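Local coordinates for protein galectin (Xenopus laevis, PDB 3WUC) that probably binds beta-galactosides such as lactose as a proto-type galectin of frog skin, and holds a galactose-containing sugar in this crystal, at residues V37-H49 / F112-L124. Numbering follows the deposited sequence.
Sequences VDLGTDSRNLICH and FTCRFPIEVINYL. With GAL (beta-D-galactopyranose), chain D.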
loop_
_atom_site.group_PDB
_atom_site.type_symbol
_atom_site.label_atom_id
_atom_site.label_comp_id
_atom_site.label_asym_id
_atom_site.label_seq_id
_atom_site.Cartn_x
_atom_site.Cartn_y
_atom_site.Cartn_z
ATOM N N VAL B 37 14.105 -13.743 5.108
ATOM C CA VAL B 37 14.174 -12.280 5.293
ATOM C C VAL B 37 15.031 -12.056 6.524
ATOM O O VAL B 37 14.858 -12.649 7.583
ATOM C CB VAL B 37 12.780 -11.623 5.518
ATOM C CG1 VAL B 37 12.977 -10.114 5.677
ATOM C CG2 VAL B 37 11.875 -11.887 4.355
ATOM N N ASP B 38 16.097 -11.265 6.347
ATOM C CA ASP B 38 17.105 -11.011 7.345
ATOM C C ASP B 38 17.128 -9.554 7.727
ATOM O O ASP B 38 17.006 -8.631 6.889
ATOM C CB ASP B 38 18.504 -11.270 6.795
ATOM C CG ASP B 38 18.763 -12.702 6.418
ATOM O OD1 ASP B 38 18.169 -13.634 7.044
ATOM O OD2 ASP B 38 19.585 -12.923 5.509
ATOM N N LEU B 39 17.260 -9.311 8.984
ATOM C CA LEU B 39 17.348 -7.990 9.604
ATOM C C LEU B 39 18.552 -7.849 10.475
ATOM O O LEU B 39 18.847 -8.753 11.294
ATOM C CB LEU B 39 16.051 -7.656 10.410
ATOM C CG LEU B 39 14.740 -7.587 9.619
ATOM C CD1 LEU B 39 14.115 -8.944 9.287
ATOM C CD2 LEU B 39 13.841 -6.793 10.529
ATOM N N GLY B 40 19.298 -6.741 10.373
ATOM C CA GLY B 40 20.429 -6.551 11.263
ATOM C C GLY B 40 21.176 -5.314 10.927
ATOM O O GLY B 40 20.594 -4.305 10.533
ATOM N N THR B 41 22.477 -5.361 11.210
ATOM C CA THR B 41 23.344 -4.219 10.884
ATOM C C THR B 41 24.091 -4.388 9.617
ATOM O O THR B 41 24.415 -3.328 9.005
ATOM C CB THR B 41 24.256 -3.911 12.110
ATOM O OG1 THR B 41 25.116 -5.012 12.307
ATOM C CG2 THR B 41 23.576 -3.837 13.271
ATOM N N ASP B 42 24.364 -5.601 9.128
ATOM C CA ASP B 42 24.989 -5.958 7.878
ATOM C C ASP B 42 24.851 -7.452 7.761
ATOM O O ASP B 42 24.242 -8.166 8.684
ATOM C CB ASP B 42 26.509 -5.491 7.877
ATOM C CG ASP B 42 27.339 -6.096 9.066
ATOM O OD1 ASP B 42 27.349 -7.293 9.223
ATOM O OD2 ASP B 42 27.918 -5.363 9.854
ATOM N N SER B 43 25.383 -8.051 6.718
ATOM C CA SER B 43 25.142 -9.444 6.439
ATOM C C SER B 43 25.835 -10.395 7.469
ATOM O O SER B 43 25.460 -11.566 7.603
ATOM C CB SER B 43 25.503 -9.837 5.015
ATOM O OG SER B 43 26.908 -9.762 4.879
ATOM N N ARG B 44 26.807 -9.840 8.171
ATOM C CA ARG B 44 27.527 -10.600 9.182
ATOM C C ARG B 44 26.901 -10.531 10.557
ATOM O O ARG B 44 27.298 -11.264 11.491
ATOM C CB ARG B 44 29.023 -10.128 9.286
ATOM C CG ARG B 44 29.721 -10.345 7.975
ATOM C CD ARG B 44 30.978 -9.474 7.958
ATOM N NE ARG B 44 31.651 -9.522 9.226
ATOM C CZ ARG B 44 32.443 -10.493 9.611
ATOM N NH1 ARG B 44 32.803 -11.475 8.788
ATOM N NH2 ARG B 44 32.897 -10.453 10.836
ATOM N N ASN B 45 25.981 -9.602 10.781
ATOM C CA ASN B 45 25.444 -9.301 12.093
ATOM C C ASN B 45 23.946 -9.097 11.913
ATOM O O ASN B 45 23.478 -7.970 11.696
ATOM C CB ASN B 45 26.069 -8.084 12.722
ATOM C CG ASN B 45 27.524 -8.333 13.034
ATOM O OD1 ASN B 45 27.866 -8.923 14.046
ATOM N ND2 ASN B 45 28.345 -8.033 12.053
ATOM N N LEU B 46 23.259 -10.195 12.172
ATOM C CA LEU B 46 21.772 -10.330 12.002
ATOM C C LEU B 46 21.113 -10.453 13.362
ATOM O O LEU B 46 21.370 -11.377 14.123
ATOM C CB LEU B 46 21.442 -11.441 11.105
ATOM C CG LEU B 46 22.038 -11.520 9.664
ATOM C CD1 LEU B 46 21.719 -12.729 8.855
ATOM C CD2 LEU B 46 21.619 -10.200 8.974
ATOM N N ILE B 47 20.190 -9.551 13.686
ATOM C CA ILE B 47 19.367 -9.684 14.893
ATOM C C ILE B 47 18.216 -10.641 14.624
ATOM O O ILE B 47 17.760 -11.244 15.614
ATOM C CB ILE B 47 18.849 -8.311 15.438
ATOM C CG1 ILE B 47 18.448 -8.353 16.868
ATOM C CG2 ILE B 47 17.793 -7.684 14.518
ATOM C CD1 ILE B 47 19.632 -8.503 17.809
ATOM N N CYS B 48 17.783 -10.775 13.369
ATOM C CA CYS B 48 16.763 -11.750 13.059
ATOM C C CYS B 48 16.912 -12.258 11.650
ATOM O O CYS B 48 16.751 -11.505 10.698
ATOM C CB CYS B 48 15.385 -11.124 13.294
ATOM S SG CYS B 48 14.036 -12.359 13.066
ATOM N N HIS B 49 17.252 -13.530 11.510
ATOM C CA HIS B 49 17.212 -14.275 10.259
ATOM C C HIS B 49 15.975 -15.140 10.300
ATOM O O HIS B 49 15.883 -15.955 11.188
ATOM C CB HIS B 49 18.462 -15.161 10.187
ATOM C CG HIS B 49 18.466 -16.260 9.155
ATOM N ND1 HIS B 49 18.595 -16.068 7.796
ATOM C CD2 HIS B 49 18.488 -17.614 9.301
ATOM C CE1 HIS B 49 18.676 -17.215 7.166
ATOM N NE2 HIS B 49 18.629 -18.172 8.062
ATOM N N PHE B 112 11.005 -13.115 19.286
ATOM C CA PHE B 112 12.396 -13.429 19.105
ATOM C C PHE B 112 13.172 -12.370 19.856
ATOM O O PHE B 112 13.333 -11.214 19.419
ATOM C CB PHE B 112 12.796 -13.514 17.586
ATOM C CG PHE B 112 14.073 -14.200 17.337
ATOM C CD1 PHE B 112 14.331 -15.522 17.702
ATOM C CD2 PHE B 112 15.137 -13.487 16.805
ATOM C CE1 PHE B 112 15.547 -16.153 17.514
ATOM C CE2 PHE B 112 16.341 -14.104 16.560
ATOM C CZ PHE B 112 16.600 -15.433 16.945
ATOM N N THR B 113 13.700 -12.721 21.033
ATOM C CA THR B 113 14.356 -11.711 21.864
ATOM C C THR B 113 15.653 -11.260 21.199
ATOM O O THR B 113 16.341 -12.106 20.578
ATOM C CB THR B 113 14.747 -12.335 23.238
ATOM O OG1 THR B 113 13.576 -12.831 23.852
ATOM C CG2 THR B 113 15.336 -11.315 24.128
ATOM N N CYS B 114 15.999 -9.955 21.307
ATOM C CA CYS B 114 17.253 -9.481 20.785
ATOM C C CYS B 114 18.416 -10.213 21.513
ATOM O O CYS B 114 18.463 -10.126 22.743
ATOM C CB CYS B 114 17.429 -8.004 20.963
ATOM S SG CYS B 114 16.411 -7.041 19.816
ATOM N N ARG B 115 19.236 -10.923 20.779
ATOM C CA ARG B 115 20.359 -11.677 21.409
ATOM C C ARG B 115 21.583 -10.850 21.658
ATOM O O ARG B 115 22.478 -11.291 22.345
ATOM C CB ARG B 115 20.702 -12.808 20.568
ATOM C CG ARG B 115 19.544 -13.830 20.769
ATOM C CD ARG B 115 19.699 -14.889 19.783
ATOM N NE ARG B 115 18.888 -16.060 20.093
ATOM C CZ ARG B 115 18.897 -17.146 19.330
ATOM N NH1 ARG B 115 18.139 -18.216 19.672
ATOM N NH2 ARG B 115 19.612 -17.162 18.208
ATOM N N PHE B 116 21.651 -9.677 21.045
ATOM C CA PHE B 116 22.739 -8.704 21.291
ATOM C C PHE B 116 22.155 -7.301 21.296
ATOM O O PHE B 116 21.081 -7.118 20.737
ATOM C CB PHE B 116 23.919 -8.849 20.301
ATOM C CG PHE B 116 23.550 -8.757 18.828
ATOM C CD1 PHE B 116 23.500 -7.533 18.173
ATOM C CD2 PHE B 116 23.216 -9.892 18.099
ATOM C CE1 PHE B 116 23.141 -7.467 16.810
ATOM C CE2 PHE B 116 22.911 -9.820 16.761
ATOM C CZ PHE B 116 22.838 -8.609 16.138
ATOM N N PRO B 117 22.787 -6.319 21.963
ATOM C CA PRO B 117 22.229 -4.998 22.012
ATOM C C PRO B 117 22.213 -4.361 20.613
ATOM O O PRO B 117 23.211 -4.462 19.831
ATOM C CB PRO B 117 23.161 -4.239 22.973
ATOM C CG PRO B 117 23.608 -5.321 23.919
ATOM C CD PRO B 117 23.844 -6.468 23.007
ATOM N N ILE B 118 21.060 -3.828 20.264
ATOM C CA ILE B 118 20.913 -3.125 18.963
ATOM C C ILE B 118 19.845 -2.068 19.081
ATOM O O ILE B 118 18.839 -2.292 19.630
ATOM C CB ILE B 118 20.611 -4.107 17.817
ATOM C CG1 ILE B 118 20.524 -3.368 16.468
ATOM C CG2 ILE B 118 19.371 -4.900 18.165
ATOM C CD1 ILE B 118 20.631 -4.331 15.295
ATOM N N GLU B 119 20.098 -0.863 18.594
ATOM C CA GLU B 119 19.117 0.215 18.683
ATOM C C GLU B 119 18.553 0.584 17.310
ATOM O O GLU B 119 17.544 1.187 17.257
ATOM C CB GLU B 119 19.661 1.460 19.372
ATOM C CG GLU B 119 19.692 1.249 20.927
ATOM C CD GLU B 119 18.285 0.856 21.543
ATOM O OE1 GLU B 119 17.247 1.597 21.365
ATOM O OE2 GLU B 119 18.184 -0.190 22.235
ATOM N N VAL B 120 19.244 0.223 16.249
ATOM C CA VAL B 120 18.806 0.555 14.864
ATOM C C VAL B 120 19.081 -0.609 13.974
ATOM O O VAL B 120 20.200 -1.127 13.920
ATOM C CB VAL B 120 19.502 1.826 14.327
ATOM C CG1 VAL B 120 19.017 2.175 12.932
ATOM C CG2 VAL B 120 19.294 2.996 15.249
ATOM N N ILE B 121 18.062 -1.048 13.244
ATOM C CA ILE B 121 18.218 -1.985 12.134
ATOM C C ILE B 121 18.379 -1.269 10.855
ATOM O O ILE B 121 17.527 -0.482 10.415
ATOM C CB ILE B 121 16.978 -2.969 12.023
ATOM C CG1 ILE B 121 16.998 -3.810 13.343
ATOM C CG2 ILE B 121 17.000 -3.804 10.732
ATOM C CD1 ILE B 121 15.762 -4.600 13.452
ATOM N N ASN B 122 19.536 -1.391 10.293
ATOM C CA ASN B 122 19.811 -0.738 9.056
ATOM C C ASN B 122 19.876 -1.604 7.809
ATOM O O ASN B 122 19.893 -1.141 6.648
ATOM C CB ASN B 122 21.143 0.010 9.164
ATOM C CG ASN B 122 21.039 1.357 9.798
ATOM O OD1 ASN B 122 20.129 2.183 9.471
ATOM N ND2 ASN B 122 21.900 1.605 10.754
ATOM N N TYR B 123 20.025 -2.937 7.986
ATOM C CA TYR B 123 20.137 -3.867 6.960
ATOM C C TYR B 123 18.972 -4.833 6.938
ATOM O O TYR B 123 18.571 -5.347 7.979
ATOM C CB TYR B 123 21.436 -4.723 7.167
ATOM C CG TYR B 123 21.696 -5.857 6.213
ATOM C CD1 TYR B 123 22.323 -5.710 4.970
ATOM C CD2 TYR B 123 21.368 -7.165 6.543
ATOM C CE1 TYR B 123 22.598 -6.746 4.133
ATOM C CE2 TYR B 123 21.606 -8.221 5.699
ATOM C CZ TYR B 123 22.246 -8.056 4.499
ATOM O OH TYR B 123 22.459 -9.134 3.669
ATOM N N LEU B 124 18.416 -4.958 5.721
ATOM C CA LEU B 124 17.334 -5.917 5.441
ATOM C C LEU B 124 17.570 -6.620 4.135
ATOM O O LEU B 124 17.845 -5.978 3.091
ATOM C CB LEU B 124 15.986 -5.178 5.453
ATOM C CG LEU B 124 14.698 -6.038 5.401
ATOM C CD1 LEU B 124 13.585 -5.273 6.074
ATOM C CD2 LEU B 124 14.409 -6.409 3.950
HETATM C C1 GAL D . 22.328 -22.956 8.243
HETATM C C2 GAL D . 22.070 -22.448 6.849
HETATM C C3 GAL D . 22.083 -20.937 6.821
HETATM C C4 GAL D . 21.139 -20.407 7.895
HETATM C C5 GAL D . 21.516 -21.052 9.248
HETATM C C6 GAL D . 20.571 -20.573 10.330
HETATM O O2 GAL D . 23.175 -22.915 6.034
HETATM O O3 GAL D . 21.858 -20.446 5.529
HETATM O O4 GAL D . 19.760 -20.641 7.511
HETATM O O5 GAL D . 21.369 -22.457 9.128
HETATM O O6 GAL D . 20.816 -21.197 11.580
HETATM O O HOH W 1 21.765 -11.713 4.424
HETATM O O HOH W 2 24.478 -0.391 10.506
HETATM O O HOH W 3 18.089 -11.717 18.303
#
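The F116 ring receives the methyl CD1 of I47 over the middle of one face, a CH-pi contact with CD1 3.6 Å from the F116 ring centroid, while L46 O lies in the ring plane at the edge. F112 offers its edge to I47 O, and C48 SG approaches that ring obliquely; the R115 guanidinium has F112 CZ over the centre of one face. On Y123, the D42-S43 peptide covers one face, S43 N over its centre, and L46 CD2 comes obliquely to Y123 CE2 at 3.8 Å. At the edge of this ring, near its plane, lie G40 N and a water that the Y123 OH shares with D38 OD2.

I47 occupies a corner of the chain and serves as the hub. With CG1 anti to the backbone N (chi1 -159°), CG1 touches both C114 SG and I118 CG2, and CD1 goes on to the F116 face; its other methyl, CG2, meets I121 CD1 at 3.8 Å. A second water bridges I47 O, T113 O and R115 N, linking the I47 corner to the loop after strand 112-113.

Backbone pairing completes the contact. G40 N donates to Y123 O at 2.9 Å, and Y123 N returns a bond to G40 O from above the carbonyl plane; N122 and Y123 both face G40, a classic beta bulge, and N122 N adds a weak bond to G40 O. Nearby, D42 OD1 accepts R44 N in an Asx turn and also N45 ND2. H49 ND1 donates a hydrogen bond to D38 OD1 at 2.6 Å, which orients the imidazole whose NE2 meets galactose O4 at 2.8 Å.

Within the galectin beta-sandwich, strand 36-39 lies between strands 45-53 and 120-127 in the sugar-binding sheet; V37, L39 and I121 pack on strand 89-96 of the other sheet, and 112-124 crosses from that sheet's 109-113 strand.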